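Local coordinates for cytochrome C554 (PDB 1FT5), which carries electrons in ammonia oxidation, accepting them directly from hydroxylamine oxidoreductase into a periplasmic chain of hemes, at residues Lys35-Lys40 with Asp49-Tyr54; His64-Gly69 with Cys88-Gly93; Gly100-Ser105 with Gly186-Glu191. All blocks are in the same frame, centred on the assembly; numbering follows the deposited sequence.

Read from the N terminus, the three contacts illustrate how successive closures, none nested or crossed, join distant parts of a heme protein with little regular secondary structure. Contact 1 closes first, drawing together the loops before and after helix 40-45 at the surface. Contact 2 closes an irregular excursion of 18 residues, joining residues His-64 to Gly-69, in the long loop after helix 40-45, to helix 88-92 near the centre of the chain. Contact 3 makes the longest closure, spanning 80 residues to bring strand 188-189 against helix 99-112. Contacts 1 and 3 lie on opposite sides of the chain's centre, about 42 Å apart between contact centres, and each contact includes residues that line a heme.

Contact 1: residues Lys35-Lys40 with Asp49-Tyr54; sequences KPNVKK and DPAKDY. With HEM (protoporphyrin IX containing Fe), chain F; PO4 (phosphate ion), chain D.
Asn-37 and Pro-50 link the two loops directly: Asn-37 N donates to Pro-50 O over 2.7 Å, nearly in line with the carbonyl. Around this bond, Pro-36 sets CB 3.2 Å from Ala-51 O and runs its ring alongside the CB of Asp-53. Lys-40 crosses Pro-50 at about a right angle, its CG 3.9 Å from the proline CB, then bends at its last two torsions (chi3 -88°, chi4 -66°) to bring NZ back to Asn-37 O. One water accepts from Asn-37 ND2 and donates weakly to Ala-51 O. Behind this shell stand two beta turns, type II at Lys-35 to Val-38 and type I at Asp-49 to Lys-52, the latter reinforced by an Asx turn from Asp-49 OD1 to Ala-51 N. Tyr-54 OH accepts from Asp-49 N at 3.0 Å, while its ring lies between the heme methyl CMB and Lys-52 CG. A leucine here would probably leave Asp-49 N without its phenolic acceptor and the heme methyl without its flat cover. Lys-39, N-cap of helix 40-45, hydrogen-bonds through NZ to propionates of this and a second heme. Two beta turns pack at the surface, beside a multiheme cytochrome's heme pocket.

Contact 2: residues His64-Gly69 with Cys88-Gly93; sequences HVDGFG and CESCHG. With HEM (protoporphyrin IX containing Fe), chain G.
The CXXCH heme-attachment motif, running from Cys-88 to His-92, meets Asp-66 through Ser-90, one of the two residues between its cysteines. Cys-88 SG and Cys-91 SG form thioether bonds to heme CAB and CAC, from the former vinyl groups, and His-92 NE2 coordinates the iron at 2.0 Å, with His-179 completing the axial pair. Ser-90 faces the other way, toward the loop: its OG donates to Asp-66 OD2 over a short 2.5 Å, using the carboxylate's anti lone pair. With CG set beside its own backbone N (chi1 -73°), Asp-66 extends toward the helix, and the same OD2 also accepts from Gly-87 N. A water donates to Ser-90 OG and accepts from Gly-67 N at 2.8 Å, so the hydroxyl is donor to the side chain and acceptor on a bridge to the loop backbone. The other carboxylate oxygen, Asp-66 OD1, lies 4.5 Å from Glu-89 OE1, and a second water stands between them, donating to both oxygens and accepting from Glu-89 N at 2.9 Å. Glu-89 has further mates in the backbone N-H groups of Gly-7, Glu-6 and Gly-95. Two acidic side chains are therefore buried side by side, with water hydrogens and peptide N-H groups as their partners. Such donors would be expected to offset much of the repulsion if both are ionised, although the proximity of the two groups may raise the proton affinity of one.

Contact 3: residues Gly100-Ser105 with Gly186-Glu191; sequences GDHRKS and GVFEGE. With HEM (protoporphyrin IX containing Fe), chain E.
Phe-188 reaches across to His-102 and Ser-105 of helix 99-112. Phe-188 CB lies 3.9 Å from the heme propionate oxygen O1A. The first torsion sets CG beside the backbone N (chi1 -63°), which sends the ring along the heme, where Phe-188 CE1 comes 3.9 Å from the porphyrin carbon C3D and the macrocycle meets the ring at its edge. CE1 also stands over one face of the His-102 imidazole, toward its rim. The two rings are oblique, with planes at 47°, and Phe-188 CZ is 4.0 Å from His-102 CD2. Across the ring from CE1, Phe-188 CE2 touches Ser-105 OG at 3.6 Å, and CZ, at the tip, packs equally closely on Ser-105 CB. Val-187 CG1 lies over the centre of one face of the Phe-188 ring and also reaches Ser-105 O. His-102 binds the iron through ND1 at 2.1 Å, opposite His-15 on the same metal, and its NE2 is bonded to Gln-126, which would fix the turn of the imidazole. Gly-186 N and Val-187 N both donate to propionate O2D, tying the residues just before the strand to the heme. Beyond these atoms, strand 188-189 runs parallel to strand 116-117, whose Thr-116 bonds to Ser-105 OG, while Leu-121 of helix 118-123 touches both His-102 and Phe-188.

Contact 1: residues Lys35-Lys40 with Asp49-Tyr54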
loop_
_atom_site.group_PDB
_atom_site.type_symbol
_atom_site.label_atom_id
_atom_site.label_comp_id
_atom_site.label_asym_id
_atom_site.label_seq_id
_atom_site.Cartn_x
_atom_site.Cartn_y
_atom_site.Cartn_z
ATOM N N LYS A 35 -11.746 14.559 -4.391
ATOM C CA LYS A 35 -12.019 15.779 -5.165
ATOM C C LYS A 35 -13.478 16.020 -5.305
ATOM O O LYS A 35 -14.277 15.137 -5.294
ATOM C CB LYS A 35 -11.377 15.647 -6.575
ATOM C CG LYS A 35 -9.876 15.691 -6.512
ATOM C CD LYS A 35 -9.286 15.474 -7.915
ATOM C CE LYS A 35 -7.809 15.370 -7.862
ATOM N NZ LYS A 35 -7.314 15.376 -9.299
ATOM N N PRO A 36 -13.848 17.318 -5.453
ATOM C CA PRO A 36 -15.252 17.654 -5.602
ATOM C C PRO A 36 -15.906 16.993 -6.799
ATOM O O PRO A 36 -15.295 16.919 -7.880
ATOM C CB PRO A 36 -15.253 19.191 -5.769
ATOM C CG PRO A 36 -13.845 19.650 -5.688
ATOM C CD PRO A 36 -12.926 18.464 -5.519
ATOM N N ASN A 37 -17.125 16.530 -6.627
ATOM C CA ASN A 37 -17.881 15.942 -7.711
ATOM C C ASN A 37 -17.403 14.600 -8.262
ATOM O O ASN A 37 -17.869 14.164 -9.301
ATOM C CB ASN A 37 -17.998 17.004 -8.811
ATOM C CG ASN A 37 -18.679 18.266 -8.300
ATOM O OD1 ASN A 37 -19.839 18.229 -7.911
ATOM N ND2 ASN A 37 -17.954 19.363 -8.265
ATOM N N VAL A 38 -16.470 13.957 -7.555
ATOM C CA VAL A 38 -16.034 12.621 -7.930
ATOM C C VAL A 38 -16.733 11.621 -6.950
ATOM O O VAL A 38 -16.816 11.881 -5.733
ATOM C CB VAL A 38 -14.497 12.501 -7.801
ATOM C CG1 VAL A 38 -14.066 11.026 -8.047
ATOM C CG2 VAL A 38 -13.847 13.457 -8.789
ATOM N N LYS A 39 -17.259 10.514 -7.474
ATOM C CA LYS A 39 -17.937 9.501 -6.676
ATOM C C LYS A 39 -19.060 10.148 -5.895
ATOM O O LYS A 39 -19.258 9.912 -4.689
ATOM C CB LYS A 39 -16.951 8.764 -5.761
ATOM C CG LYS A 39 -15.990 7.875 -6.636
ATOM C CD LYS A 39 -15.303 6.807 -5.828
ATOM C CE LYS A 39 -14.480 5.865 -6.692
ATOM N NZ LYS A 39 -13.920 4.753 -5.852
ATOM N N LYS A 40 -19.828 10.943 -6.609
ATOM C CA LYS A 40 -20.934 11.625 -5.964
ATOM C C LYS A 40 -21.956 10.699 -5.313
ATOM O O LYS A 40 -22.389 10.958 -4.184
ATOM C CB LYS A 40 -21.629 12.549 -6.977
ATOM C CG LYS A 40 -20.723 13.677 -7.460
ATOM C CD LYS A 40 -21.531 14.710 -8.295
ATOM C CE LYS A 40 -21.573 14.297 -9.759
ATOM N NZ LYS A 40 -20.224 14.329 -10.414
ATOM N N ASP A 49 -20.554 15.360 1.526
ATOM C CA ASP A 49 -20.935 16.432 0.563
ATOM C C ASP A 49 -20.293 16.096 -0.781
ATOM O O ASP A 49 -19.066 16.146 -0.898
ATOM C CB ASP A 49 -20.345 17.750 1.076
ATOM C CG ASP A 49 -20.677 18.962 0.165
ATOM O OD1 ASP A 49 -21.158 18.776 -0.969
ATOM O OD2 ASP A 49 -20.403 20.093 0.642
ATOM N N PRO A 50 -21.112 15.779 -1.811
ATOM C CA PRO A 50 -20.559 15.433 -3.134
ATOM C C PRO A 50 -19.790 16.526 -3.835
ATOM O O PRO A 50 -19.014 16.266 -4.787
ATOM C CB PRO A 50 -21.791 15.027 -3.952
ATOM C CG PRO A 50 -22.979 15.836 -3.297
ATOM C CD PRO A 50 -22.596 15.805 -1.791
ATOM N N ALA A 51 -20.023 17.771 -3.425
ATOM C CA ALA A 51 -19.367 18.878 -4.061
ATOM C C ALA A 51 -18.215 19.465 -3.298
ATOM O O ALA A 51 -17.532 20.361 -3.794
ATOM C CB ALA A 51 -20.443 20.012 -4.398
ATOM N N LYS A 52 -17.956 18.938 -2.097
ATOM C CA LYS A 52 -16.895 19.480 -1.266
ATOM C C LYS A 52 -15.490 19.018 -1.700
ATOM O O LYS A 52 -15.312 17.866 -2.114
ATOM C CB LYS A 52 -17.135 19.061 0.219
ATOM C CG LYS A 52 -16.000 19.433 1.183
ATOM C CD LYS A 52 -16.494 19.353 2.637
ATOM C CE LYS A 52 -15.346 19.447 3.650
ATOM N NZ LYS A 52 -15.948 19.333 5.035
ATOM N N ASP A 53 -14.510 19.896 -1.512
ATOM C CA ASP A 53 -13.134 19.515 -1.796
ATOM C C ASP A 53 -12.555 18.949 -0.492
ATOM O O ASP A 53 -12.288 19.697 0.450
ATOM C CB ASP A 53 -12.340 20.739 -2.219
ATOM C CG ASP A 53 -10.871 20.439 -2.478
ATOM O OD1 ASP A 53 -10.441 19.268 -2.387
ATOM O OD2 ASP A 53 -10.140 21.411 -2.750
ATOM N N TYR A 54 -12.359 17.606 -0.441
ATOM C CA TYR A 54 -11.806 16.938 0.774
ATOM C C TYR A 54 -10.301 16.664 0.595
ATOM O O TYR A 54 -9.731 16.003 1.470
ATOM C CB TYR A 54 -12.501 15.571 0.993
ATOM C CG TYR A 54 -13.962 15.712 1.474
ATOM C CD1 TYR A 54 -15.010 15.540 0.574
ATOM C CD2 TYR A 54 -14.259 15.944 2.827
ATOM C CE1 TYR A 54 -16.369 15.569 0.991
ATOM C CE2 TYR A 54 -15.588 15.960 3.233
ATOM C CZ TYR A 54 -16.602 15.763 2.329
ATOM O OH TYR A 54 -17.904 15.746 2.782
HETATM C CHA HEM F . -13.095 4.791 0.030
HETATM C CHB HEM F . -13.992 9.524 0.524
HETATM C CHC HEM F . -11.925 9.418 4.968
HETATM C CHD HEM F . -10.693 4.738 4.212
HETATM C C1A HEM F . -13.509 6.120 -0.256
HETATM C C2A HEM F . -14.298 6.494 -1.373
HETATM C C3A HEM F . -14.538 7.855 -1.250
HETATM C C4A HEM F . -13.874 8.237 -0.022
HETATM C CMA HEM F . -15.376 8.786 -2.150
HETATM C CAA HEM F . -14.783 5.554 -2.437
HETATM C CBA HEM F . -16.053 4.812 -2.025
HETATM C CGA HEM F . -16.647 4.008 -3.176
HETATM O O1A HEM F . -16.150 4.099 -4.321
HETATM O O2A HEM F . -17.591 3.241 -2.912
HETATM C C1B HEM F . -13.499 9.899 1.792
HETATM C C2B HEM F . -13.744 11.179 2.427
HETATM C C3B HEM F . -13.230 11.118 3.666
HETATM C C4B HEM F . -12.610 9.827 3.820
HETATM C CMB HEM F . -14.390 12.382 1.785
HETATM C CAB HEM F . -13.225 12.193 4.764
HETATM C CBB HEM F . -14.648 12.693 5.107
HETATM C C1C HEM F . -11.339 8.128 5.115
HETATM C C2C HEM F . -10.590 7.712 6.281
HETATM C C3C HEM F . -10.203 6.399 6.054
HETATM C C4C HEM F . -10.763 6.050 4.763
HETATM C CMC HEM F . -10.246 8.564 7.494
HETATM C CAC HEM F . -9.338 5.489 6.876
HETATM C CBC HEM F . -9.481 5.482 8.399
HETATM C C1D HEM F . -11.269 4.347 3.010
HETATM C C2D HEM F . -11.293 3.001 2.553
HETATM C C3D HEM F . -12.004 3.005 1.373
HETATM C C4D HEM F . -12.378 4.371 1.126
HETATM C CMD HEM F . -10.656 1.816 3.285
HETATM C CAD HEM F . -12.324 1.785 0.530
HETATM C CBD HEM F . -13.701 1.151 0.805
HETATM C CGD HEM F . -13.929 -0.079 -0.049
HETATM O O1D HEM F . -14.175 0.085 -1.245
HETATM O O2D HEM F . -13.882 -1.159 0.472
HETATM N NA HEM F . -13.185 7.206 0.573
HETATM N NB HEM F . -12.801 9.053 2.648
HETATM N NC HEM F . -11.380 7.123 4.154
HETATM N ND HEM F . -11.898 5.190 2.156
HETATM FE FE HEM F . -12.047 7.211 2.262
HETATM P P PO4 D . -3.876 15.114 -7.410
HETATM O O1 PO4 D . -3.598 15.972 -6.137
HETATM O O2 PO4 D . -2.565 14.416 -7.838
HETATM O O3 PO4 D . -4.959 14.058 -7.097
HETATM O O4 PO4 D . -4.361 16.030 -8.594
HETATM O O HOH W 1 -17.901 21.687 -6.799
#

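Contact 2: residues His64-Gly69 with Cys88-Gly93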
loop_
_atom_site.group_PDB
_atom_site.type_symbol
_atom_site.label_atom_id
_atom_site.label_comp_id
_atom_site.label_asym_id
_atom_site.label_seq_id
_atom_site.Cartn_x
_atom_site.Cartn_y
_atom_site.Cartn_z
ATOM N N HIS A 64 -5.856 7.983 2.202
ATOM C CA HIS A 64 -5.818 8.141 0.757
ATOM C C HIS A 64 -4.435 8.551 0.209
ATOM O O HIS A 64 -4.327 8.946 -0.947
ATOM C CB HIS A 64 -6.862 9.179 0.338
ATOM C CG HIS A 64 -8.289 8.680 0.495
ATOM N ND1 HIS A 64 -9.108 8.361 -0.567
ATOM C CD2 HIS A 64 -9.028 8.407 1.615
ATOM C CE1 HIS A 64 -10.297 7.919 -0.089
ATOM N NE2 HIS A 64 -10.277 7.911 1.223
ATOM N N VAL A 65 -3.452 8.476 1.101
ATOM C CA VAL A 65 -2.028 8.840 0.794
ATOM C C VAL A 65 -1.100 7.906 1.554
ATOM O O VAL A 65 -1.500 7.146 2.434
ATOM C CB VAL A 65 -1.731 10.297 1.285
ATOM C CG1 VAL A 65 -2.685 11.294 0.620
ATOM C CG2 VAL A 65 -1.792 10.385 2.852
ATOM N N ASP A 66 0.195 8.017 1.254
ATOM C CA ASP A 66 1.189 7.250 2.009
ATOM C C ASP A 66 1.761 7.955 3.268
ATOM O O ASP A 66 2.191 9.115 3.166
ATOM C CB ASP A 66 2.455 7.054 1.119
ATOM C CG ASP A 66 2.276 6.068 0.009
ATOM O OD1 ASP A 66 2.966 6.264 -1.038
ATOM O OD2 ASP A 66 1.498 5.112 0.159
ATOM N N GLY A 67 1.771 7.246 4.407
ATOM C CA GLY A 67 2.474 7.708 5.581
ATOM C C GLY A 67 1.952 8.977 6.248
ATOM O O GLY A 67 2.721 9.740 6.849
ATOM N N PHE A 68 0.661 9.190 6.211
ATOM C CA PHE A 68 0.176 10.437 6.845
ATOM C C PHE A 68 0.452 10.377 8.358
ATOM O O PHE A 68 0.210 9.345 9.003
ATOM C CB PHE A 68 -1.342 10.549 6.632
ATOM C CG PHE A 68 -1.915 11.864 7.075
ATOM C CD1 PHE A 68 -1.502 13.054 6.530
ATOM C CD2 PHE A 68 -2.920 11.888 8.059
ATOM C CE1 PHE A 68 -2.050 14.270 6.910
ATOM C CE2 PHE A 68 -3.486 13.126 8.446
ATOM C CZ PHE A 68 -3.075 14.287 7.889
ATOM N N GLY A 69 0.983 11.487 8.894
ATOM C CA GLY A 69 1.313 11.540 10.324
ATOM C C GLY A 69 2.559 10.737 10.722
ATOM O O GLY A 69 2.882 10.613 11.915
ATOM N N CYS A 88 3.146 2.255 -2.808
ATOM C CA CYS A 88 3.903 1.059 -2.439
ATOM C C CYS A 88 4.178 0.864 -0.974
ATOM O O CYS A 88 4.086 -0.191 -0.418
ATOM C CB CYS A 88 5.265 1.114 -3.215
ATOM S SG CYS A 88 5.178 1.631 -4.910
ATOM N N GLU A 89 4.626 1.947 -0.303
ATOM C CA GLU A 89 5.012 1.849 1.074
ATOM C C GLU A 89 3.793 1.701 2.010
ATOM O O GLU A 89 3.959 1.251 3.111
ATOM C CB GLU A 89 5.766 3.096 1.464
ATOM C CG GLU A 89 7.168 3.223 0.775
ATOM C CD GLU A 89 7.719 4.630 0.951
ATOM O OE1 GLU A 89 7.087 5.581 0.508
ATOM O OE2 GLU A 89 8.780 4.773 1.609
ATOM N N SER A 90 2.618 2.122 1.540
ATOM C CA SER A 90 1.442 1.910 2.403
ATOM C C SER A 90 1.206 0.439 2.672
ATOM O O SER A 90 0.636 0.097 3.714
ATOM C CB SER A 90 0.161 2.540 1.811
ATOM O OG SER A 90 0.187 3.943 1.983
ATOM N N CYS A 91 1.640 -0.454 1.766
ATOM C CA CYS A 91 1.514 -1.892 2.035
ATOM C C CYS A 91 2.839 -2.546 2.431
ATOM O O CYS A 91 2.916 -3.340 3.366
ATOM C CB CYS A 91 0.937 -2.631 0.806
ATOM S SG CYS A 91 -0.782 -2.095 0.518
ATOM N N HIS A 92 3.889 -2.191 1.706
ATOM C CA HIS A 92 5.164 -2.830 1.954
ATOM C C HIS A 92 6.006 -2.217 3.053
ATOM O O HIS A 92 7.056 -2.754 3.381
ATOM C CB HIS A 92 5.967 -2.804 0.633
ATOM C CG HIS A 92 5.336 -3.655 -0.413
ATOM N ND1 HIS A 92 5.373 -5.030 -0.357
ATOM C CD2 HIS A 92 4.631 -3.330 -1.524
ATOM C CE1 HIS A 92 4.691 -5.482 -1.417
ATOM N NE2 HIS A 92 4.219 -4.511 -2.165
ATOM N N GLY A 93 5.530 -1.117 3.616
ATOM C CA GLY A 93 6.265 -0.468 4.718
ATOM C C GLY A 93 7.090 0.681 4.203
ATOM O O GLY A 93 7.422 0.774 3.033
HETATM C CHA HEM G . 4.136 -8.062 -3.837
HETATM C CHB HEM G . 6.161 -4.017 -5.662
HETATM C CHC HEM G . 2.235 -1.491 -4.188
HETATM C CHD HEM G . 0.604 -5.418 -1.850
HETATM C C1A HEM G . 4.991 -7.165 -4.492
HETATM C C2A HEM G . 6.217 -7.544 -5.120
HETATM C C3A HEM G . 6.793 -6.428 -5.599
HETATM C C4A HEM G . 5.929 -5.333 -5.299
HETATM C CMA HEM G . 8.134 -6.292 -6.348
HETATM C CAA HEM G . 6.791 -9.003 -5.215
HETATM C CBA HEM G . 6.496 -9.630 -6.642
HETATM C CGA HEM G . 4.995 -9.588 -7.028
HETATM O O1A HEM G . 4.209 -10.128 -6.280
HETATM O O2A HEM G . 4.677 -8.993 -8.056
HETATM C C1B HEM G . 5.255 -2.948 -5.391
HETATM C C2B HEM G . 5.461 -1.606 -5.850
HETATM C C3B HEM G . 4.335 -0.887 -5.482
HETATM C C4B HEM G . 3.482 -1.850 -4.797
HETATM C CMB HEM G . 6.693 -1.117 -6.615
HETATM C CAB HEM G . 3.954 0.547 -5.691
HETATM C CBB HEM G . 3.862 0.904 -7.194
HETATM C C1C HEM G . 1.490 -2.379 -3.417
HETATM C C2C HEM G . 0.328 -1.970 -2.708
HETATM C C3C HEM G . -0.085 -3.006 -2.013
HETATM C C4C HEM G . 0.758 -4.123 -2.317
HETATM C CMC HEM G . -0.304 -0.561 -2.721
HETATM C CAC HEM G . -1.273 -3.034 -1.002
HETATM C CBC HEM G . -2.617 -2.502 -1.436
HETATM C C1D HEM G . 1.410 -6.508 -2.220
HETATM C C2D HEM G . 1.210 -7.860 -1.749
HETATM C C3D HEM G . 2.195 -8.614 -2.363
HETATM C C4D HEM G . 2.969 -7.690 -3.157
HETATM C CMD HEM G . 0.183 -8.320 -0.731
HETATM C CAD HEM G . 2.534 -10.077 -2.115
HETATM C CBD HEM G . 3.738 -10.207 -1.235
HETATM C CGD HEM G . 4.507 -11.537 -1.356
HETATM O O1D HEM G . 5.534 -11.637 -0.673
HETATM O O2D HEM G . 4.065 -12.398 -2.114
HETATM N NA HEM G . 4.818 -5.810 -4.612
HETATM N NB HEM G . 4.034 -3.108 -4.723
HETATM N NC HEM G . 1.747 -3.689 -3.191
HETATM N ND HEM G . 2.501 -6.383 -3.101
HETATM FE FE HEM G . 3.263 -4.759 -3.935
HETATM O O HOH W 2 5.104 4.642 -1.319
HETATM O O HOH W 3 0.352 4.782 4.596
#

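Contact 3: residues Gly100-Ser105 with Gly186-Glu191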
loop_
_atom_site.group_PDB
_atom_site.type_symbol
_atom_site.label_atom_id
_atom_site.label_comp_id
_atom_site.label_asym_id
_atom_site.label_seq_id
_atom_site.Cartn_x
_atom_site.Cartn_y
_atom_site.Cartn_z
ATOM N N GLY A 100 17.638 0.554 -0.146
ATOM C CA GLY A 100 19.060 0.436 -0.508
ATOM C C GLY A 100 19.515 -1.014 -0.442
ATOM O O GLY A 100 20.463 -1.384 -1.201
ATOM N N ASP A 101 18.933 -1.826 0.459
ATOM C CA ASP A 101 19.230 -3.264 0.578
ATOM C C ASP A 101 18.666 -3.979 -0.689
ATOM O O ASP A 101 19.241 -4.986 -1.143
ATOM C CB ASP A 101 18.574 -3.916 1.803
ATOM C CG ASP A 101 19.391 -3.796 3.078
ATOM O OD1 ASP A 101 19.874 -2.703 3.337
ATOM O OD2 ASP A 101 19.529 -4.810 3.822
ATOM N N HIS A 102 17.535 -3.516 -1.251
ATOM C CA HIS A 102 17.030 -4.176 -2.496
ATOM C C HIS A 102 18.079 -3.974 -3.597
ATOM O O HIS A 102 18.363 -4.913 -4.364
ATOM C CB HIS A 102 15.686 -3.618 -2.976
ATOM C CG HIS A 102 14.564 -4.021 -2.078
ATOM N ND1 HIS A 102 13.235 -4.071 -2.500
ATOM C CD2 HIS A 102 14.641 -4.337 -0.762
ATOM C CE1 HIS A 102 12.564 -4.421 -1.393
ATOM N NE2 HIS A 102 13.347 -4.589 -0.333
ATOM N N ARG A 103 18.675 -2.774 -3.669
ATOM C CA ARG A 103 19.706 -2.490 -4.685
ATOM C C ARG A 103 20.964 -3.319 -4.416
ATOM O O ARG A 103 21.458 -4.051 -5.319
ATOM C CB ARG A 103 20.099 -0.999 -4.653
ATOM C CG ARG A 103 21.097 -0.654 -5.764
ATOM C CD ARG A 103 21.977 0.596 -5.477
ATOM N NE ARG A 103 23.384 0.203 -5.314
ATOM C CZ ARG A 103 24.401 0.679 -6.040
ATOM N NH1 ARG A 103 24.177 1.579 -6.994
ATOM N NH2 ARG A 103 25.644 0.229 -5.829
ATOM N N LYS A 104 21.457 -3.284 -3.196
ATOM C CA LYS A 104 22.693 -4.030 -2.916
ATOM C C LYS A 104 22.531 -5.551 -3.029
ATOM O O LYS A 104 23.413 -6.277 -3.547
ATOM C CB LYS A 104 23.223 -3.685 -1.523
ATOM C CG LYS A 104 23.541 -2.189 -1.392
ATOM C CD LYS A 104 24.186 -1.617 -2.668
ATOM C CE LYS A 104 25.650 -2.007 -2.797
ATOM N NZ LYS A 104 26.457 -0.995 -3.538
ATOM N N SER A 105 21.413 -6.056 -2.526
ATOM C CA SER A 105 21.185 -7.502 -2.562
ATOM C C SER A 105 20.938 -7.938 -3.989
ATOM O O SER A 105 21.356 -9.051 -4.350
ATOM C CB SER A 105 19.978 -7.903 -1.679
ATOM O OG SER A 105 20.254 -7.730 -0.289
ATOM N N GLY A 186 14.252 -14.640 -6.862
ATOM C CA GLY A 186 14.483 -15.221 -5.560
ATOM C C GLY A 186 15.690 -14.697 -4.809
ATOM O O GLY A 186 16.357 -15.446 -4.091
ATOM N N VAL A 187 15.977 -13.417 -4.980
ATOM C CA VAL A 187 17.091 -12.764 -4.301
ATOM C C VAL A 187 16.882 -12.928 -2.795
ATOM O O VAL A 187 17.824 -13.201 -2.060
ATOM C CB VAL A 187 17.117 -11.259 -4.636
ATOM C CG1 VAL A 187 18.147 -10.510 -3.756
ATOM C CG2 VAL A 187 17.398 -11.067 -6.121
ATOM N N PHE A 188 15.653 -12.742 -2.285
ATOM C CA PHE A 188 15.449 -12.865 -0.850
ATOM C C PHE A 188 14.903 -14.196 -0.466
ATOM O O PHE A 188 14.140 -14.786 -1.235
ATOM C CB PHE A 188 14.518 -11.713 -0.387
ATOM C CG PHE A 188 15.124 -10.354 -0.605
ATOM C CD1 PHE A 188 14.723 -9.571 -1.661
ATOM C CD2 PHE A 188 16.192 -9.922 0.204
ATOM C CE1 PHE A 188 15.359 -8.358 -1.949
ATOM C CE2 PHE A 188 16.843 -8.711 -0.073
ATOM C CZ PHE A 188 16.438 -7.943 -1.127
ATOM N N GLU A 189 15.278 -14.680 0.718
ATOM C CA GLU A 189 14.814 -15.974 1.181
ATOM C C GLU A 189 14.494 -16.033 2.663
ATOM O O GLU A 189 14.865 -15.148 3.426
ATOM C CB GLU A 189 15.856 -17.053 0.851
ATOM C CG GLU A 189 17.244 -16.730 1.293
ATOM C CD GLU A 189 18.169 -17.950 1.201
ATOM O OE1 GLU A 189 17.732 -19.000 0.681
ATOM O OE2 GLU A 189 19.316 -17.840 1.668
ATOM N N GLY A 190 13.747 -17.063 3.050
ATOM C CA GLY A 190 13.420 -17.283 4.439
ATOM C C GLY A 190 12.367 -16.377 5.042
ATOM O O GLY A 190 11.707 -15.628 4.320
ATOM N N GLU A 191 12.207 -16.499 6.362
ATOM C CA GLU A 191 11.212 -15.729 7.106
ATOM C C GLU A 191 11.705 -14.384 7.604
ATOM O O GLU A 191 12.906 -14.159 7.763
ATOM C CB GLU A 191 10.758 -16.555 8.297
ATOM C CG GLU A 191 10.060 -17.838 7.916
ATOM C CD GLU A 191 8.662 -17.611 7.356
ATOM O OE1 GLU A 191 8.023 -16.602 7.700
ATOM O OE2 GLU A 191 8.208 -18.472 6.579
HETATM C CHA HEM E . 12.284 -7.377 -4.251
HETATM C CHB HEM E . 9.243 -3.882 -2.862
HETATM C CHC HEM E . 12.590 -0.559 -4.080
HETATM C CHD HEM E . 15.129 -4.074 -6.382
HETATM C C1A HEM E . 11.187 -6.714 -3.716
HETATM C C2A HEM E . 10.040 -7.378 -3.117
HETATM C C3A HEM E . 9.157 -6.370 -2.792
HETATM C C4A HEM E . 9.790 -5.145 -3.129
HETATM C CMA HEM E . 7.766 -6.485 -2.137
HETATM C CAA HEM E . 9.878 -8.854 -2.902
HETATM C CBA HEM E . 10.552 -9.302 -1.601
HETATM C CGA HEM E . 10.263 -10.734 -1.215
HETATM O O1A HEM E . 10.870 -11.656 -1.899
HETATM O O2A HEM E . 9.489 -11.012 -0.255
HETATM C C1B HEM E . 9.911 -2.690 -3.094
HETATM C C2B HEM E . 9.428 -1.433 -2.655
HETATM C C3B HEM E . 10.404 -0.488 -2.888
HETATM C C4B HEM E . 11.487 -1.193 -3.535
HETATM C CMB HEM E . 8.044 -1.170 -2.003
HETATM C CAB HEM E . 10.381 1.037 -2.570
HETATM C CBB HEM E . 10.556 1.372 -1.077
HETATM C C1C HEM E . 13.522 -1.233 -4.860
HETATM C C2C HEM E . 14.580 -0.543 -5.603
HETATM C C3C HEM E . 15.210 -1.533 -6.312
HETATM C C4C HEM E . 14.645 -2.785 -5.962
HETATM C CMC HEM E . 14.866 0.977 -5.626
HETATM C CAC HEM E . 16.292 -1.337 -7.391
HETATM C CBC HEM E . 17.624 -0.704 -7.063
HETATM C C1D HEM E . 14.592 -5.276 -5.919
HETATM C C2D HEM E . 15.127 -6.554 -6.216
HETATM C C3D HEM E . 14.364 -7.465 -5.593
HETATM C C4D HEM E . 13.334 -6.748 -4.898
HETATM C CMD HEM E . 16.395 -6.792 -7.115
HETATM C CAD HEM E . 14.492 -8.945 -5.784
HETATM C CBD HEM E . 13.765 -9.473 -6.994
HETATM C CGD HEM E . 13.782 -10.981 -7.258
HETATM O O1D HEM E . 13.627 -11.285 -8.463
HETATM O O2D HEM E . 13.875 -11.769 -6.320
HETATM N NA HEM E . 11.027 -5.339 -3.722
HETATM N NB HEM E . 11.189 -2.563 -3.650
HETATM N NC HEM E . 13.556 -2.612 -5.082
HETATM N ND HEM E . 13.496 -5.428 -5.078
HETATM FE FE HEM E . 12.345 -4.003 -4.379
#